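Local atomic coordinates of glycerol dehydratase (Clostridium butyricum, PDB entry 1R9D), a protein that dehydrates glycerol without coenzyme B12, probably by glycyl-radical chemistry as in other enzymes of the pyruvate formate-lyase family. Residues L618-E623 with P637-S642; Y497-M502 with R622-Y627; F451-I456 with A493-F498. All coordinates share one frame; numbering follows the deposited sequence.

How the contacts relate
Following the chain from the N terminus, contact 3 comes first: strand 449-452 and the start of helix 453-461 meet helix 484-516, closing a loop of 36 residues. The same helix opens contact 2 where contact 3 ends, Tyr497 and Phe498 belonging to both, and 119 residues later it is met by the end of helix 607-624. Contact 1 opens on that helix before contact 2 has closed, so these two overlap, sharing Arg622 and Glu623; it closes a short connection of 13 residues that includes strand 634-635, on the loop following it. None nests inside another. Together they bring helices 484-516 and 607-624 against each other, strand 449-452 with helix 453-461, and that loop, with Tyr620 touching Phe451, Val499 and Met495.

Contact 1: residues L618-E623 with P637-S642; sequences LVYCRE and PGLYPS
Pro637 lays its ring against the start of the Cys621 side chain, and its CB approaches Tyr620 CE2 obliquely. Its CG lies 3.7 Å from Cys621 CB and just as near to Cys621 SG, so the proline corner touches both atoms of that short side chain. The sulfur reaches it because chi1 of -67° places SG opposite the carbonyl carbon of Cys621, which brings it to the proline ring. Tyr620 reaches the same proline from its neighbouring position: with CG opposite the backbone N (chi1 169°), the ring is carried alongside the proline, the two side chains running in opposing directions. Tyr620 CE2 is 3.9 Å from Pro637 CB, and the same carbon comes 4.0 Å from Gly638 O. Further on, Tyr620 CD2 approaches Leu639 CD2 at 4.4 Å, a looser touch made by the end of the leucine. All three neighbours approach the ring obliquely. The hydroxyl of Tyr620 goes past them to make a weak hydrogen bond with Pro548 O. Gly638 makes backbone hydrogen bonds to Pro548 and Gly550, joining the loop to strand 543-551. The contact thus sets helix 607-624 on the loop that follows strand 634-635, beside the parallel strand 543-551, while Tyr620 also meets the ring of Phe451 on strand 449-452 and touches Met502 of helix 484-516.

Contact 2: residues Y497-M502 with R622-Y627; sequences YFVKHM and REVNKY
The backbones come nearest at Val499 and Val624, whose CA atoms stand 6.6 Å apart, one in helix 484-516 and the other in the last turn of helix 607-624. This is helix-helix packing within the pyruvate formate lyase-like fold, with the dimer partner reaching one side of it, and the second helix gives way to a type I beta turn from Val624 to Tyr627. Val499 carries the apolar part of the contact. Its CG1 rests 3.8 Å from Glu623 CB, and the same methyl lies 4.1 Å from Val624 CG2 and also touches the Tyr627 ring at CE1. That methyl is opposite the backbone N (chi1 171°), which points it between the three residues. Only the CB of Glu623 meets Val499, as its chain bends at chi2 and sends the carboxylate aside. There Lys626 NZ donates to Glu623 OE1 at 2.8 Å, a salt bridge from the turn back to the helix end that meets the oxygen on its syn side, 27° out of the carboxylate plane. The charge of this buried acid is therefore probably balanced at close range; Glu496 is a second, long and weak partner of Lys626. At the end of the turn, Tyr627 brings its ring obliquely against Lys500, its hydroxyl end against the lysine CA and CB, while the amine leads away. Ile194 of the second subunit packs on both residues. Tyr627 OH sits 3.2 Å from both Lys500 CA and Lys500 CB, with Tyr627 CZ 3.6 Å from the same CA.

Contact 3: residues F451-I456 with A493-F498; sequences FNLARI and AQMEYF
Gln494 NE2 is gripped by two groups of the loop before its helix, Pro473 O and Thr475 OG1, which hold the amide turned away while the base of the side chain meets Ile456: Gln494 CB is 3.8 Å from Ile456 CG2. Ile456 crosses Met495 at about a right angle, and its CD1 reaches Phe498 CD2 at 3.9 Å. Met495 fills the centre. Its chain leaves with CG opposite the backbone N and folds at chi2 and chi3 (74° and 77°), bringing SD 3.6 Å from Phe451 CE2. This is a Met-aromatic contact, oblique to the ring, with the sulfur 4.6 Å from the ring centroid. Met495 CE goes on to Leu453 CD2, 3.9 Å away. At the ring's edge, near its plane, Phe498 CB comes 3.7 Å from Phe451 CE1. Behind this apolar patch, Asn452 OD1 accepts from Arg455 N at 3.1 Å, the donor lying well above the carbonyl plane, and so caps the new helix. Strand 449-452 passing straight into an N-capped helix, with helix 484-516 laid over the join before the chain returns to parallel strand 543-551, is a beta-alpha-beta crossover, consistent with the alpha/beta barrel of glycyl-radical enzymes.

Contact 1: residues L618-E623 with P637-S642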
loop_
_atom_site.group_PDB
_atom_site.type_symbol
_atom_site.label_atom_id
_atom_site.label_comp_id
_atom_site.label_asym_id
_atom_site.label_seq_id
_atom_site.Cartn_x
_atom_site.Cartn_y
_atom_site.Cartn_z
ATOM N N LEU A 618 15.254 -10.698 -32.899
ATOM C CA LEU A 618 15.348 -11.702 -31.847
ATOM C C LEU A 618 16.194 -11.248 -30.673
ATOM O O LEU A 618 15.948 -11.657 -29.540
ATOM C CB LEU A 618 15.905 -13.016 -32.407
ATOM C CG LEU A 618 14.853 -13.941 -33.026
ATOM C CD1 LEU A 618 15.533 -15.077 -33.807
ATOM C CD2 LEU A 618 13.968 -14.505 -31.915
ATOM N N VAL A 619 17.201 -10.416 -30.928
ATOM C CA VAL A 619 18.043 -9.923 -29.844
ATOM C C VAL A 619 17.156 -9.114 -28.892
ATOM O O VAL A 619 17.259 -9.237 -27.671
ATOM C CB VAL A 619 19.183 -9.039 -30.380
ATOM C CG1 VAL A 619 19.936 -8.385 -29.228
ATOM C CG2 VAL A 619 20.139 -9.900 -31.215
ATOM N N TYR A 620 16.285 -8.287 -29.463
ATOM C CA TYR A 620 15.357 -7.490 -28.663
ATOM C C TYR A 620 14.388 -8.422 -27.923
ATOM O O TYR A 620 14.201 -8.317 -26.710
ATOM C CB TYR A 620 14.555 -6.558 -29.571
ATOM C CG TYR A 620 13.386 -5.896 -28.874
ATOM C CD1 TYR A 620 13.590 -4.871 -27.950
ATOM C CD2 TYR A 620 12.082 -6.319 -29.114
ATOM C CE1 TYR A 620 12.523 -4.281 -27.279
ATOM C CE2 TYR A 620 10.997 -5.734 -28.444
ATOM C CZ TYR A 620 11.231 -4.716 -27.529
ATOM O OH TYR A 620 10.175 -4.121 -26.870
ATOM N N CYS A 621 13.784 -9.343 -28.663
ATOM C CA CYS A 621 12.814 -10.264 -28.080
ATOM C C CYS A 621 13.370 -11.113 -26.934
ATOM O O CYS A 621 12.694 -11.309 -25.922
ATOM C CB CYS A 621 12.222 -11.161 -29.175
ATOM S SG CYS A 621 11.185 -10.273 -30.406
ATOM N N ARG A 622 14.597 -11.607 -27.081
ATOM C CA ARG A 622 15.204 -12.429 -26.033
ATOM C C ARG A 622 15.466 -11.631 -24.760
ATOM O O ARG A 622 15.404 -12.179 -23.659
ATOM C CB ARG A 622 16.515 -13.053 -26.518
ATOM C CG ARG A 622 16.360 -14.017 -27.683
ATOM C CD ARG A 622 17.719 -14.552 -28.111
ATOM N NE ARG A 622 17.657 -15.319 -29.352
ATOM C CZ ARG A 622 18.359 -15.022 -30.441
ATOM N NH1 ARG A 622 19.177 -13.974 -30.444
ATOM N NH2 ARG A 622 18.248 -15.774 -31.529
ATOM N N GLU A 623 15.767 -10.345 -24.903
ATOM C CA GLU A 623 16.001 -9.514 -23.733
ATOM C C GLU A 623 14.682 -9.297 -22.988
ATOM O O GLU A 623 14.622 -9.453 -21.773
ATOM C CB GLU A 623 16.592 -8.152 -24.123
ATOM C CG GLU A 623 18.033 -8.179 -24.631
ATOM C CD GLU A 623 18.993 -8.876 -23.684
ATOM O OE1 GLU A 623 18.915 -8.639 -22.457
ATOM O OE2 GLU A 623 19.843 -9.656 -24.170
ATOM N N PRO A 637 7.436 -9.654 -25.833
ATOM C CA PRO A 637 7.640 -8.622 -26.851
ATOM C C PRO A 637 6.641 -8.572 -27.998
ATOM O O PRO A 637 6.035 -9.571 -28.366
ATOM C CB PRO A 637 9.051 -8.920 -27.344
ATOM C CG PRO A 637 9.075 -10.432 -27.313
ATOM C CD PRO A 637 8.428 -10.741 -25.973
ATOM N N GLY A 638 6.480 -7.376 -28.551
ATOM C CA GLY A 638 5.612 -7.179 -29.694
ATOM C C GLY A 638 6.427 -6.372 -30.694
ATOM O O GLY A 638 7.476 -5.836 -30.331
ATOM N N LEU A 639 5.960 -6.296 -31.938
ATOM C CA LEU A 639 6.643 -5.539 -32.985
ATOM C C LEU A 639 5.611 -4.770 -33.815
ATOM O O LEU A 639 5.249 -5.190 -34.909
ATOM C CB LEU A 639 7.448 -6.491 -33.891
ATOM C CG LEU A 639 8.566 -7.316 -33.236
ATOM C CD1 LEU A 639 9.023 -8.394 -34.202
ATOM C CD2 LEU A 639 9.735 -6.416 -32.836
ATOM N N TYR A 640 5.114 -3.661 -33.264
ATOM C CA TYR A 640 4.137 -2.810 -33.954
ATOM C C TYR A 640 4.441 -1.362 -33.563
ATOM O O TYR A 640 5.030 -1.115 -32.510
ATOM C CB TYR A 640 2.699 -3.231 -33.623
ATOM C CG TYR A 640 2.239 -3.045 -32.194
ATOM C CD1 TYR A 640 1.812 -1.800 -31.737
ATOM C CD2 TYR A 640 2.162 -4.130 -31.323
ATOM C CE1 TYR A 640 1.309 -1.640 -30.440
ATOM C CE2 TYR A 640 1.665 -3.985 -30.029
ATOM C CZ TYR A 640 1.239 -2.743 -29.595
ATOM O OH TYR A 640 0.736 -2.608 -28.319
ATOM N N PRO A 641 4.020 -0.384 -34.385
ATOM C CA PRO A 641 4.372 0.977 -33.990
ATOM C C PRO A 641 3.309 2.050 -33.798
ATOM O O PRO A 641 3.659 3.174 -33.439
ATOM C CB PRO A 641 5.277 1.387 -35.130
ATOM C CG PRO A 641 4.435 0.909 -36.319
ATOM C CD PRO A 641 3.822 -0.443 -35.846
ATOM N N SER A 642 2.045 1.737 -34.043
ATOM C CA SER A 642 1.010 2.771 -33.970
ATOM C C SER A 642 1.513 3.809 -34.989
ATOM O O SER A 642 1.764 3.453 -36.141
ATOM C CB SER A 642 0.926 3.382 -32.572
ATOM O OG SER A 642 -0.204 4.238 -32.484
#

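Contact 2: residues Y497-M502 with R622-Y627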
loop_
_atom_site.group_PDB
_atom_site.type_symbol
_atom_site.label_atom_id
_atom_site.label_comp_id
_atom_site.label_asym_id
_atom_site.label_seq_id
_atom_site.Cartn_x
_atom_site.Cartn_y
_atom_site.Cartn_z
ATOM N N TYR A 497 21.143 -3.248 -21.947
ATOM C CA TYR A 497 21.085 -2.132 -21.016
ATOM C C TYR A 497 19.770 -1.362 -21.072
ATOM O O TYR A 497 19.130 -1.135 -20.046
ATOM C CB TYR A 497 22.239 -1.163 -21.281
ATOM C CG TYR A 497 22.280 0.006 -20.316
ATOM C CD1 TYR A 497 22.788 -0.152 -19.029
ATOM C CD2 TYR A 497 21.778 1.257 -20.677
ATOM C CE1 TYR A 497 22.797 0.902 -18.118
ATOM C CE2 TYR A 497 21.779 2.324 -19.768
ATOM C CZ TYR A 497 22.290 2.133 -18.492
ATOM O OH TYR A 497 22.289 3.166 -17.577
ATOM N N PHE A 498 19.362 -0.958 -22.268
ATOM C CA PHE A 498 18.131 -0.191 -22.392
ATOM C C PHE A 498 16.850 -0.995 -22.200
ATOM O O PHE A 498 15.862 -0.460 -21.699
ATOM C CB PHE A 498 18.128 0.564 -23.722
ATOM C CG PHE A 498 19.128 1.683 -23.765
ATOM C CD1 PHE A 498 18.895 2.866 -23.068
ATOM C CD2 PHE A 498 20.336 1.530 -24.435
ATOM C CE1 PHE A 498 19.854 3.883 -23.033
ATOM C CE2 PHE A 498 21.305 2.542 -24.406
ATOM C CZ PHE A 498 21.062 3.718 -23.703
ATOM N N VAL A 499 16.853 -2.270 -22.577
ATOM C CA VAL A 499 15.655 -3.076 -22.374
ATOM C C VAL A 499 15.473 -3.260 -20.866
ATOM O O VAL A 499 14.356 -3.235 -20.361
ATOM C CB VAL A 499 15.757 -4.460 -23.056
ATOM C CG1 VAL A 499 14.581 -5.334 -22.638
ATOM C CG2 VAL A 499 15.744 -4.288 -24.569
ATOM N N LYS A 500 16.579 -3.422 -20.146
ATOM C CA LYS A 500 16.512 -3.591 -18.700
ATOM C C LYS A 500 15.815 -2.395 -18.047
ATOM O O LYS A 500 14.909 -2.561 -17.229
ATOM C CB LYS A 500 17.914 -3.735 -18.102
ATOM C CG LYS A 500 17.902 -4.031 -16.609
ATOM C CD LYS A 500 19.013 -3.311 -15.863
ATOM C CE LYS A 500 20.391 -3.718 -16.346
ATOM N NZ LYS A 500 21.459 -3.016 -15.570
ATOM N N HIS A 501 16.226 -1.185 -18.409
ATOM C CA HIS A 501 15.614 -0.004 -17.809
ATOM C C HIS A 501 14.185 0.269 -18.259
ATOM O O HIS A 501 13.395 0.835 -17.504
ATOM C CB HIS A 501 16.521 1.209 -18.021
ATOM C CG HIS A 501 17.756 1.163 -17.176
ATOM N ND1 HIS A 501 17.717 1.283 -15.803
ATOM C CD2 HIS A 501 19.048 0.912 -17.494
ATOM C CE1 HIS A 501 18.931 1.104 -15.312
ATOM N NE2 HIS A 501 19.758 0.877 -16.317
ATOM N N MET A 502 13.841 -0.146 -19.474
ATOM C CA MET A 502 12.483 0.036 -19.969
ATOM C C MET A 502 11.553 -0.859 -19.148
ATOM O O MET A 502 10.478 -0.438 -18.714
ATOM C CB MET A 502 12.391 -0.352 -21.450
ATOM C CG MET A 502 10.960 -0.492 -21.968
ATOM S SD MET A 502 10.860 -0.949 -23.710
ATOM C CE MET A 502 11.418 -2.660 -23.645
ATOM N N ARG A 622 14.597 -11.607 -27.081
ATOM C CA ARG A 622 15.204 -12.429 -26.033
ATOM C C ARG A 622 15.466 -11.631 -24.760
ATOM O O ARG A 622 15.404 -12.179 -23.659
ATOM C CB ARG A 622 16.515 -13.053 -26.518
ATOM C CG ARG A 622 16.360 -14.017 -27.683
ATOM C CD ARG A 622 17.719 -14.552 -28.111
ATOM N NE ARG A 622 17.657 -15.319 -29.352
ATOM C CZ ARG A 622 18.359 -15.022 -30.441
ATOM N NH1 ARG A 622 19.177 -13.974 -30.444
ATOM N NH2 ARG A 622 18.248 -15.774 -31.529
ATOM N N GLU A 623 15.767 -10.345 -24.903
ATOM C CA GLU A 623 16.001 -9.514 -23.733
ATOM C C GLU A 623 14.682 -9.297 -22.988
ATOM O O GLU A 623 14.622 -9.453 -21.773
ATOM C CB GLU A 623 16.592 -8.152 -24.123
ATOM C CG GLU A 623 18.033 -8.179 -24.631
ATOM C CD GLU A 623 18.993 -8.876 -23.684
ATOM O OE1 GLU A 623 18.915 -8.639 -22.457
ATOM O OE2 GLU A 623 19.843 -9.656 -24.170
ATOM N N VAL A 624 13.632 -8.942 -23.724
ATOM C CA VAL A 624 12.325 -8.699 -23.116
ATOM C C VAL A 624 11.835 -9.905 -22.305
ATOM O O VAL A 624 11.304 -9.745 -21.202
ATOM C CB VAL A 624 11.267 -8.338 -24.189
ATOM C CG1 VAL A 624 9.885 -8.224 -23.552
ATOM C CG2 VAL A 624 11.635 -7.016 -24.856
ATOM N N ASN A 625 12.021 -11.108 -22.848
ATOM C CA ASN A 625 11.591 -12.337 -22.174
ATOM C C ASN A 625 12.204 -12.569 -20.793
ATOM O O ASN A 625 11.683 -13.359 -20.007
ATOM C CB ASN A 625 11.894 -13.566 -23.044
ATOM C CG ASN A 625 10.835 -13.819 -24.094
ATOM O OD1 ASN A 625 9.797 -13.155 -24.130
ATOM N ND2 ASN A 625 11.090 -14.796 -24.958
ATOM N N LYS A 626 13.304 -11.892 -20.491
ATOM C CA LYS A 626 13.974 -12.069 -19.206
ATOM C C LYS A 626 13.243 -11.492 -18.002
ATOM O O LYS A 626 13.510 -11.893 -16.863
ATOM C CB LYS A 626 15.360 -11.424 -19.238
ATOM C CG LYS A 626 16.365 -12.067 -20.165
ATOM C CD LYS A 626 17.594 -11.180 -20.266
ATOM C CE LYS A 626 18.683 -11.808 -21.126
ATOM N NZ LYS A 626 19.887 -10.924 -21.164
ATOM N N TYR A 627 12.322 -10.566 -18.251
ATOM C CA TYR A 627 11.628 -9.870 -17.167
ATOM C C TYR A 627 10.244 -10.329 -16.725
ATOM O O TYR A 627 9.503 -10.938 -17.490
ATOM C CB TYR A 627 11.584 -8.380 -17.520
ATOM C CG TYR A 627 12.963 -7.838 -17.789
ATOM C CD1 TYR A 627 13.553 -7.963 -19.052
ATOM C CD2 TYR A 627 13.731 -7.314 -16.752
ATOM C CE1 TYR A 627 14.882 -7.590 -19.268
ATOM C CE2 TYR A 627 15.060 -6.938 -16.956
ATOM C CZ TYR A 627 15.630 -7.086 -18.214
ATOM O OH TYR A 627 16.959 -6.778 -18.390
#

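Contact 3: residues F451-I456 with A493-F498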
loop_
_atom_site.group_PDB
_atom_site.type_symbol
_atom_site.label_atom_id
_atom_site.label_comp_id
_atom_site.label_asym_id
_atom_site.label_seq_id
_atom_site.Cartn_x
_atom_site.Cartn_y
_atom_site.Cartn_z
ATOM N N PHE A 451 9.953 0.884 -28.117
ATOM C CA PHE A 451 11.414 0.839 -28.051
ATOM C C PHE A 451 11.997 1.043 -29.451
ATOM O O PHE A 451 11.622 0.344 -30.385
ATOM C CB PHE A 451 11.826 -0.528 -27.498
ATOM C CG PHE A 451 13.287 -0.660 -27.197
ATOM C CD1 PHE A 451 13.769 -0.429 -25.912
ATOM C CD2 PHE A 451 14.178 -1.060 -28.190
ATOM C CE1 PHE A 451 15.118 -0.600 -25.613
ATOM C CE2 PHE A 451 15.534 -1.234 -27.904
ATOM C CZ PHE A 451 16.006 -1.006 -26.615
ATOM N N ASN A 452 12.908 2.002 -29.584
ATOM C CA ASN A 452 13.521 2.318 -30.877
ATOM C C ASN A 452 14.718 1.420 -31.186
ATOM O O ASN A 452 15.825 1.658 -30.708
ATOM C CB ASN A 452 13.969 3.786 -30.895
ATOM C CG ASN A 452 14.373 4.255 -32.279
ATOM O OD1 ASN A 452 14.845 3.468 -33.103
ATOM N ND2 ASN A 452 14.203 5.550 -32.540
ATOM N N LEU A 453 14.490 0.391 -31.996
ATOM C CA LEU A 453 15.551 -0.540 -32.369
ATOM C C LEU A 453 16.665 0.133 -33.171
ATOM O O LEU A 453 17.837 -0.225 -33.037
ATOM C CB LEU A 453 14.971 -1.694 -33.182
ATOM C CG LEU A 453 13.908 -2.567 -32.514
ATOM C CD1 LEU A 453 13.293 -3.478 -33.572
ATOM C CD2 LEU A 453 14.524 -3.375 -31.373
ATOM N N ALA A 454 16.300 1.107 -34.000
ATOM C CA ALA A 454 17.285 1.812 -34.821
ATOM C C ALA A 454 18.306 2.579 -33.979
ATOM O O ALA A 454 19.477 2.686 -34.350
ATOM C CB ALA A 454 16.575 2.762 -35.787
ATOM N N ARG A 455 17.866 3.117 -32.845
ATOM C CA ARG A 455 18.764 3.855 -31.966
ATOM C C ARG A 455 19.833 2.942 -31.387
ATOM O O ARG A 455 20.940 3.386 -31.098
ATOM C CB ARG A 455 17.972 4.512 -30.834
ATOM C CG ARG A 455 17.164 5.716 -31.288
ATOM C CD ARG A 455 18.049 6.951 -31.368
ATOM N NE ARG A 455 18.404 7.413 -30.030
ATOM C CZ ARG A 455 19.418 8.226 -29.754
ATOM N NH1 ARG A 455 20.193 8.677 -30.728
ATOM N NH2 ARG A 455 19.658 8.586 -28.500
ATOM N N ILE A 456 19.503 1.664 -31.208
ATOM C CA ILE A 456 20.471 0.716 -30.666
ATOM C C ILE A 456 21.599 0.509 -31.685
ATOM O O ILE A 456 22.761 0.335 -31.313
ATOM C CB ILE A 456 19.794 -0.643 -30.322
ATOM C CG1 ILE A 456 18.720 -0.429 -29.249
ATOM C CG2 ILE A 456 20.834 -1.641 -29.818
ATOM C CD1 ILE A 456 19.243 0.172 -27.941
ATOM N N ALA A 493 24.839 -5.882 -26.243
ATOM C CA ALA A 493 25.151 -5.204 -24.985
ATOM C C ALA A 493 24.357 -3.909 -24.830
ATOM O O ALA A 493 23.912 -3.572 -23.726
ATOM C CB ALA A 493 26.645 -4.917 -24.899
ATOM N N GLN A 494 24.197 -3.170 -25.925
ATOM C CA GLN A 494 23.420 -1.932 -25.878
ATOM C C GLN A 494 21.947 -2.285 -25.654
ATOM O O GLN A 494 21.261 -1.657 -24.849
ATOM C CB GLN A 494 23.550 -1.149 -27.189
ATOM C CG GLN A 494 24.916 -0.521 -27.444
ATOM C CD GLN A 494 25.302 0.530 -26.410
ATOM O OE1 GLN A 494 24.459 1.289 -25.923
ATOM N NE2 GLN A 494 26.590 0.591 -26.085
ATOM N N MET A 495 21.471 -3.295 -26.376
ATOM C CA MET A 495 20.082 -3.742 -26.265
ATOM C C MET A 495 19.773 -4.139 -24.824
ATOM O O MET A 495 18.753 -3.739 -24.257
ATOM C CB MET A 495 19.843 -4.946 -27.186
ATOM C CG MET A 495 18.380 -5.357 -27.348
ATOM S SD MET A 495 17.436 -4.221 -28.392
ATOM C CE MET A 495 17.993 -4.718 -30.046
ATOM N N GLU A 496 20.667 -4.924 -24.235
ATOM C CA GLU A 496 20.502 -5.398 -22.866
ATOM C C GLU A 496 20.316 -4.283 -21.846
ATOM O O GLU A 496 19.437 -4.359 -20.981
ATOM C CB GLU A 496 21.709 -6.252 -22.474
ATOM C CG GLU A 496 21.743 -6.670 -21.015
ATOM C CD GLU A 496 22.968 -7.505 -20.693
ATOM O OE1 GLU A 496 24.097 -7.055 -21.006
ATOM O OE2 GLU A 496 22.806 -8.609 -20.128
ATOM N N TYR A 497 21.143 -3.248 -21.947
ATOM C CA TYR A 497 21.085 -2.132 -21.016
ATOM C C TYR A 497 19.770 -1.362 -21.072
ATOM O O TYR A 497 19.130 -1.135 -20.046
ATOM C CB TYR A 497 22.239 -1.163 -21.281
ATOM C CG TYR A 497 22.280 0.006 -20.316
ATOM C CD1 TYR A 497 22.788 -0.152 -19.029
ATOM C CD2 TYR A 497 21.778 1.257 -20.677
ATOM C CE1 TYR A 497 22.797 0.902 -18.118
ATOM C CE2 TYR A 497 21.779 2.324 -19.768
ATOM C CZ TYR A 497 22.290 2.133 -18.492
ATOM O OH TYR A 497 22.289 3.166 -17.577
ATOM N N PHE A 498 19.362 -0.958 -22.268
ATOM C CA PHE A 498 18.131 -0.191 -22.392
ATOM C C PHE A 498 16.850 -0.995 -22.200
ATOM O O PHE A 498 15.862 -0.460 -21.699
ATOM C CB PHE A 498 18.128 0.564 -23.722
ATOM C CG PHE A 498 19.128 1.683 -23.765
ATOM C CD1 PHE A 498 18.895 2.866 -23.068
ATOM C CD2 PHE A 498 20.336 1.530 -24.435
ATOM C CE1 PHE A 498 19.854 3.883 -23.033
ATOM C CE2 PHE A 498 21.305 2.542 -24.406
ATOM C CZ PHE A 498 21.062 3.718 -23.703
#